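Local atomic coordinates of Ras-related protein Rab-21 (Homo sapiens, PDB entry 1YZU), a protein that belongs to the Rab branch of the Ras family of small G proteins and has their P-loop fold, a mixed beta sheet with helices packed around it. Residues 7-12 with 55-60; 117-122 with 148-153. One frame throughout, in Å; residues are numbered along the deposited sequence.

Contact 1 (7-12 with 55-60); sequences FKVVLL and VNLAIW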
loop_
_atom_site.group_PDB
_atom_site.type_symbol
_atom_site.label_atom_id
_atom_site.label_comp_id
_atom_site.label_asym_id
_atom_site.label_seq_id
_atom_site.Cartn_x
_atom_site.Cartn_y
_atom_site.Cartn_z
ATOM N N PHE A 7 4.960 7.275 -12.413
ATOM C CA PHE A 7 4.048 6.241 -11.892
ATOM C C PHE A 7 3.096 6.754 -10.806
ATOM O O PHE A 7 3.461 7.602 -10.009
ATOM C CB PHE A 7 4.829 5.050 -11.317
ATOM C CG PHE A 7 5.561 4.230 -12.345
ATOM C CD1 PHE A 7 6.890 3.833 -12.122
ATOM C CD2 PHE A 7 4.943 3.844 -13.541
ATOM C CE1 PHE A 7 7.564 3.066 -13.058
ATOM C CE2 PHE A 7 5.628 3.100 -14.481
ATOM C CZ PHE A 7 6.931 2.701 -14.235
ATOM N N LYS A 8 1.889 6.190 -10.781
ATOM C CA LYS A 8 0.872 6.486 -9.778
ATOM C C LYS A 8 0.589 5.224 -8.958
ATOM O O LYS A 8 0.444 4.138 -9.505
ATOM C CB LYS A 8 -0.410 7.000 -10.451
ATOM C CG LYS A 8 -1.607 7.123 -9.518
ATOM C CD LYS A 8 -2.630 8.064 -10.084
ATOM C CE LYS A 8 -3.939 8.023 -9.310
ATOM N NZ LYS A 8 -4.960 8.904 -9.991
ATOM N N VAL A 9 0.519 5.379 -7.645
ATOM C CA VAL A 9 0.359 4.263 -6.728
ATOM C C VAL A 9 -0.683 4.703 -5.712
ATOM O O VAL A 9 -0.659 5.826 -5.260
ATOM C CB VAL A 9 1.744 3.915 -6.069
ATOM C CG1 VAL A 9 1.617 3.045 -4.839
ATOM C CG2 VAL A 9 2.653 3.245 -7.091
ATOM N N VAL A 10 -1.605 3.823 -5.354
ATOM C CA VAL A 10 -2.627 4.186 -4.382
ATOM C C VAL A 10 -2.553 3.239 -3.198
ATOM O O VAL A 10 -2.240 2.085 -3.365
ATOM C CB VAL A 10 -4.038 4.232 -5.010
ATOM C CG1 VAL A 10 -4.428 2.907 -5.587
ATOM C CG2 VAL A 10 -5.063 4.703 -3.983
ATOM N N LEU A 11 -2.815 3.775 -2.010
ATOM C CA LEU A 11 -2.727 3.067 -0.754
ATOM C C LEU A 11 -4.121 2.740 -0.262
ATOM O O LEU A 11 -4.984 3.611 -0.211
ATOM C CB LEU A 11 -2.071 3.968 0.296
ATOM C CG LEU A 11 -0.601 4.280 0.054
ATOM C CD1 LEU A 11 -0.193 5.493 0.820
ATOM C CD2 LEU A 11 0.246 3.108 0.468
ATOM N N LEU A 12 -4.328 1.487 0.124
ATOM C CA LEU A 12 -5.641 1.013 0.534
ATOM C C LEU A 12 -5.508 0.118 1.754
ATOM O O LEU A 12 -4.416 -0.315 2.077
ATOM C CB LEU A 12 -6.293 0.220 -0.593
ATOM C CG LEU A 12 -6.379 0.858 -1.970
ATOM C CD1 LEU A 12 -6.677 -0.174 -3.016
ATOM C CD2 LEU A 12 -7.453 1.915 -1.950
ATOM N N VAL A 55 12.775 7.952 -12.012
ATOM C CA VAL A 55 11.401 7.529 -11.823
ATOM C C VAL A 55 10.724 8.521 -10.899
ATOM O O VAL A 55 11.158 8.711 -9.748
ATOM C CB VAL A 55 11.309 6.161 -11.143
ATOM C CG1 VAL A 55 9.834 5.794 -10.843
ATOM C CG2 VAL A 55 11.983 5.087 -11.983
ATOM N N ASN A 56 9.667 9.154 -11.411
ATOM C CA ASN A 56 8.802 10.021 -10.623
ATOM C C ASN A 56 7.618 9.230 -10.123
ATOM O O ASN A 56 6.884 8.618 -10.899
ATOM C CB ASN A 56 8.318 11.190 -11.469
ATOM C CG ASN A 56 9.418 12.169 -11.765
ATOM O OD1 ASN A 56 10.136 12.586 -10.858
ATOM N ND2 ASN A 56 9.573 12.533 -13.038
ATOM N N LEU A 57 7.446 9.239 -8.811
ATOM C CA LEU A 57 6.444 8.420 -8.168
ATOM C C LEU A 57 5.503 9.314 -7.343
ATOM O O LEU A 57 5.941 10.057 -6.473
ATOM C CB LEU A 57 7.138 7.356 -7.303
ATOM C CG LEU A 57 6.275 6.402 -6.464
ATOM C CD1 LEU A 57 5.362 5.535 -7.320
ATOM C CD2 LEU A 57 7.175 5.524 -5.597
ATOM N N ALA A 58 4.218 9.257 -7.676
ATOM C CA ALA A 58 3.160 9.900 -6.911
ATOM C C ALA A 58 2.457 8.808 -6.122
ATOM O O ALA A 58 2.043 7.794 -6.698
ATOM C CB ALA A 58 2.178 10.588 -7.837
ATOM N N ILE A 59 2.381 8.993 -4.809
ATOM C CA ILE A 59 1.780 8.022 -3.936
ATOM C C ILE A 59 0.542 8.657 -3.335
ATOM O O ILE A 59 0.601 9.752 -2.758
ATOM C CB ILE A 59 2.764 7.564 -2.858
ATOM C CG1 ILE A 59 4.015 6.959 -3.529
ATOM C CG2 ILE A 59 2.113 6.549 -1.938
ATOM C CD1 ILE A 59 5.334 7.002 -2.667
ATOM N N TRP A 60 -0.577 7.974 -3.521
ATOM C CA TRP A 60 -1.872 8.449 -3.118
ATOM C C TRP A 60 -2.325 7.727 -1.850
ATOM O O TRP A 60 -2.146 6.505 -1.701
ATOM C CB TRP A 60 -2.856 8.225 -4.241
ATOM C CG TRP A 60 -2.589 9.100 -5.391
ATOM C CD1 TRP A 60 -1.611 8.966 -6.318
ATOM C CD2 TRP A 60 -3.289 10.280 -5.724
ATOM N NE1 TRP A 60 -1.669 9.991 -7.233
ATOM C CE2 TRP A 60 -2.700 10.809 -6.887
ATOM C CE3 TRP A 60 -4.374 10.941 -5.158
ATOM C CZ2 TRP A 60 -3.163 11.963 -7.496
ATOM C CZ3 TRP A 60 -4.831 12.094 -5.758
ATOM C CH2 TRP A 60 -4.233 12.589 -6.919
#

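Contact 2 (117-122 with 148-153); sequences VGNKID and TSAKQN. With GNP (phosphoaminophosphonic acid-guanylate ester), chain D.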
loop_
_atom_site.group_PDB
_atom_site.type_symbol
_atom_site.label_atom_id
_atom_site.label_comp_id
_atom_site.label_asym_id
_atom_site.label_seq_id
_atom_site.Cartn_x
_atom_site.Cartn_y
_atom_site.Cartn_z
ATOM N N VAL A 117 0.465 -5.712 1.940
ATOM C CA VAL A 117 1.466 -5.318 2.940
ATOM C C VAL A 117 1.022 -5.540 4.379
ATOM O O VAL A 117 0.109 -4.870 4.886
ATOM C CB VAL A 117 1.904 -3.853 2.753
ATOM C CG1 VAL A 117 2.917 -3.457 3.817
ATOM C CG2 VAL A 117 2.511 -3.657 1.366
ATOM N N GLY A 118 1.676 -6.508 5.023
ATOM C CA GLY A 118 1.548 -6.720 6.456
ATOM C C GLY A 118 2.436 -5.726 7.164
ATOM O O GLY A 118 3.645 -5.920 7.252
ATOM N N ASN A 119 1.824 -4.646 7.642
ATOM C CA ASN A 119 2.536 -3.576 8.349
ATOM C C ASN A 119 2.535 -3.842 9.859
ATOM O O ASN A 119 1.725 -4.635 10.369
ATOM C CB ASN A 119 1.884 -2.232 8.012
ATOM C CG ASN A 119 2.634 -1.025 8.577
ATOM O OD1 ASN A 119 3.855 -0.892 8.438
ATOM N ND2 ASN A 119 1.879 -0.112 9.187
ATOM N N LYS A 120 3.471 -3.188 10.543
ATOM C CA LYS A 120 3.615 -3.188 12.019
ATOM C C LYS A 120 4.345 -4.428 12.500
ATOM O O LYS A 120 3.901 -5.080 13.439
ATOM C CB LYS A 120 2.268 -3.062 12.768
ATOM C CG LYS A 120 1.373 -1.946 12.306
ATOM C CD LYS A 120 0.339 -1.635 13.370
ATOM C CE LYS A 120 -0.712 -0.664 12.893
ATOM N NZ LYS A 120 -1.476 -0.047 14.013
ATOM N N ILE A 121 5.465 -4.747 11.871
ATOM C CA ILE A 121 6.256 -5.922 12.277
ATOM C C ILE A 121 7.116 -5.656 13.514
ATOM O O ILE A 121 7.783 -6.553 14.012
ATOM C CB ILE A 121 7.149 -6.462 11.122
ATOM C CG1 ILE A 121 8.238 -5.457 10.744
ATOM C CG2 ILE A 121 6.270 -6.880 9.921
ATOM C CD1 ILE A 121 9.105 -5.892 9.578
ATOM N N ASP A 122 7.104 -4.419 14.000
ATOM C CA ASP A 122 7.702 -4.096 15.288
ATOM C C ASP A 122 6.864 -4.657 16.432
ATOM O O ASP A 122 7.341 -4.764 17.548
ATOM C CB ASP A 122 7.887 -2.571 15.442
ATOM C CG ASP A 122 6.621 -1.786 15.130
ATOM O OD1 ASP A 122 6.286 -1.671 13.930
ATOM O OD2 ASP A 122 5.962 -1.311 16.082
ATOM N N THR A 148 6.269 -4.835 6.520
ATOM C CA THR A 148 6.833 -3.516 6.854
ATOM C C THR A 148 6.646 -3.101 8.317
ATOM O O THR A 148 5.747 -3.585 9.021
ATOM C CB THR A 148 6.227 -2.354 5.978
ATOM O OG1 THR A 148 4.812 -2.321 6.150
ATOM C CG2 THR A 148 6.541 -2.518 4.530
ATOM N N SER A 149 7.532 -2.205 8.751
ATOM C CA SER A 149 7.288 -1.372 9.919
ATOM C C SER A 149 7.561 0.072 9.511
ATOM O O SER A 149 8.709 0.425 9.174
ATOM C CB SER A 149 8.203 -1.733 11.089
ATOM O OG SER A 149 7.782 -1.074 12.266
ATOM N N ALA A 150 6.504 0.892 9.546
ATOM C CA ALA A 150 6.643 2.327 9.347
ATOM C C ALA A 150 7.329 2.991 10.550
ATOM O O ALA A 150 8.123 3.885 10.374
ATOM C CB ALA A 150 5.293 2.969 9.091
ATOM N N LYS A 151 7.002 2.542 11.757
ATOM C CA LYS A 151 7.561 3.088 12.991
ATOM C C LYS A 151 9.079 2.896 13.078
ATOM O O LYS A 151 9.810 3.810 13.475
ATOM C CB LYS A 151 6.905 2.402 14.191
ATOM C CG LYS A 151 7.340 2.940 15.547
ATOM C CD LYS A 151 6.241 2.701 16.601
ATOM C CE LYS A 151 6.718 3.071 18.001
ATOM N NZ LYS A 151 5.586 3.085 18.972
ATOM N N GLN A 152 9.532 1.699 12.693
ATOM C CA GLN A 152 10.940 1.316 12.769
ATOM C C GLN A 152 11.660 1.437 11.435
ATOM O O GLN A 152 12.805 1.015 11.299
ATOM C CB GLN A 152 11.038 -0.116 13.295
ATOM C CG GLN A 152 10.501 -0.285 14.733
ATOM C CD GLN A 152 11.190 0.646 15.725
ATOM O OE1 GLN A 152 12.295 1.150 15.470
ATOM N NE2 GLN A 152 10.548 0.864 16.874
ATOM N N ASN A 153 10.979 2.021 10.450
ATOM C CA ASN A 153 11.482 2.141 9.086
ATOM C C ASN A 153 12.176 0.896 8.537
ATOM O O ASN A 153 13.356 0.929 8.224
ATOM C CB ASN A 153 12.421 3.328 8.945
ATOM C CG ASN A 153 12.765 3.596 7.491
ATOM O OD1 ASN A 153 12.036 3.180 6.593
ATOM N ND2 ASN A 153 13.852 4.294 7.251
HETATM P PG GNP D . -6.675 6.138 8.241
HETATM O O1G GNP D . -7.783 6.434 9.246
HETATM O O2G GNP D . -6.065 7.360 7.573
HETATM O O3G GNP D . -7.288 5.140 7.239
HETATM N N3B GNP D . -5.552 5.262 8.969
HETATM P PB GNP D . -4.098 4.917 8.411
HETATM O O1B GNP D . -4.051 3.596 7.734
HETATM O O2B GNP D . -3.701 6.080 7.583
HETATM O O3A GNP D . -3.225 4.726 9.673
HETATM P PA GNP D . -2.128 5.604 10.321
HETATM O O1A GNP D . -0.971 5.746 9.393
HETATM O O2A GNP D . -2.711 6.849 10.850
HETATM O "O5'" GNP D . -1.642 4.792 11.576
HETATM C "C5'" GNP D . -2.659 4.431 12.532
HETATM C "C4'" GNP D . -2.065 4.002 13.855
HETATM O "O4'" GNP D . -1.159 2.914 13.568
HETATM C "C3'" GNP D . -1.235 5.082 14.547
HETATM O "O3'" GNP D . -1.262 4.983 16.005
HETATM C "C2'" GNP D . 0.149 4.815 13.962
HETATM O "O2'" GNP D . 1.179 5.371 14.729
HETATM C "C1'" GNP D . 0.147 3.277 13.976
HETATM N N9 GNP D . 1.150 2.676 13.094
HETATM C C8 GNP D . 1.306 2.856 11.735
HETATM N N7 GNP D . 2.323 2.194 11.225
HETATM C C5 GNP D . 2.869 1.519 12.314
HETATM C C6 GNP D . 3.962 0.614 12.407
HETATM O O6 GNP D . 4.751 0.211 11.519
HETATM N N1 GNP D . 4.172 0.197 13.731
HETATM C C2 GNP D . 3.395 0.519 14.815
HETATM N N2 GNP D . 3.755 -0.014 16.001
HETATM N N3 GNP D . 2.360 1.337 14.733
HETATM C C4 GNP D . 2.157 1.807 13.472
#

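Contact 1 (7-12 with 55-60)
Lys-8 passes along the CD1-NE1 rim of the Trp-60 indole and brings its far end over one face. Its CB rises from the sheet on the face shared with Ala-58, Val-10 and Trp-60. CG, swung anti to the backbone N (chi1 170°), comes to 3.7 Å from Trp-60 CD1, and CD lies 3.6 Å from Trp-60 NE1. CE then sits over the five-membered ring, 3.8 Å from its centroid, as a CH-pi contact. NZ, 24° off the normal of the same ring, adds a cation-pi interaction. The chain stays extended to its tip, where NZ is also anchored by a salt bridge to Asp-78 and a hydrogen bond to Tyr-75 O. Beneath this pair run two neighbouring parallel strands of the central sheet of the Ras-like G domain, with Phe-7 level with Leu-57 and Val-10 with Trp-60. Five backbone bonds join them: Phe-7 N to Asn-56 O, Ala-58 N to Phe-7 O, Val-9 N to Ala-58 O, Trp-60 N to Val-9 O and Leu-11 N to Trp-60 O. On the other face, Val-9 CG2 meets Leu-57 CD1 at 3.6 Å, and Val-9 packs on Leu-163 and Met-167 of helix 156-167. Leu-11 CD1 touches Ile-59 CG2 at 3.7 Å, and both residues pack on Val-23 of helix 19-28.

Contact 2 (117-122 with 148-153)
The NKxD motif, here Asn-119 to Asp-122, meets the SAK motif, Ser-149 to Lys-151, and its preceding Thr-148 to form the guanine-base site of the G-protein fold. Asn-119, at the end of strand 113-119, ties the two segments together: with CG anti to the backbone N (chi1 -174°), its OD1 accepts Thr-148 OG1 at 2.9 Å and, weakly, Ala-150 N. Its ND2 is bonded to Val-17 O. The backbones join where Thr-148 N donates to Gly-118 O (2.9 Å) and Ile-121 N to Thr-148 O (3.1 Å). Two lysines sandwich the GNP base: Lys-120 runs extended across one face, CG 3.6 Å from GNP C6, and Lys-151 places CB over the opposite face, 3.5 Å from GNP N1. Lys-120 NZ goes on to GNP O4', Cys-16 O and a salt bridge with Asp-87; Lys-151 NZ pairs with Asp-33. GNP O6 receives Lys-151 N and, in a bent, weak bond, Ala-150 N. Asp-122 takes the base edge with both carboxylate oxygens in nearly straight bonds, OD1 from GNP N1 at 2.8 Å and OD2 from GNP N2 at 2.6 Å.

In the fold
From the N terminus the chain enters strand 5-13, passes through helix 19-28 and strand 42-50, and returns in strand 53-61, where contact 1 closes its loop. Helix 65-75, strand 81-87 and helix 91-105 follow before contact 2 opens at the end of strand 113-119. Its shorter loop, carrying helix 131-139 and strand 144-148, closes in the loop leading to helix 156-167. The two loops therefore come in series, neither nesting nor crossing. Strand 81-87 lies between strands 5-13 and 113-119, so both contacts reach the same sheet, contact 1 within it and contact 2 at the strand ends, on opposite sides of the chain's centre, with their own centres about 19 Å apart.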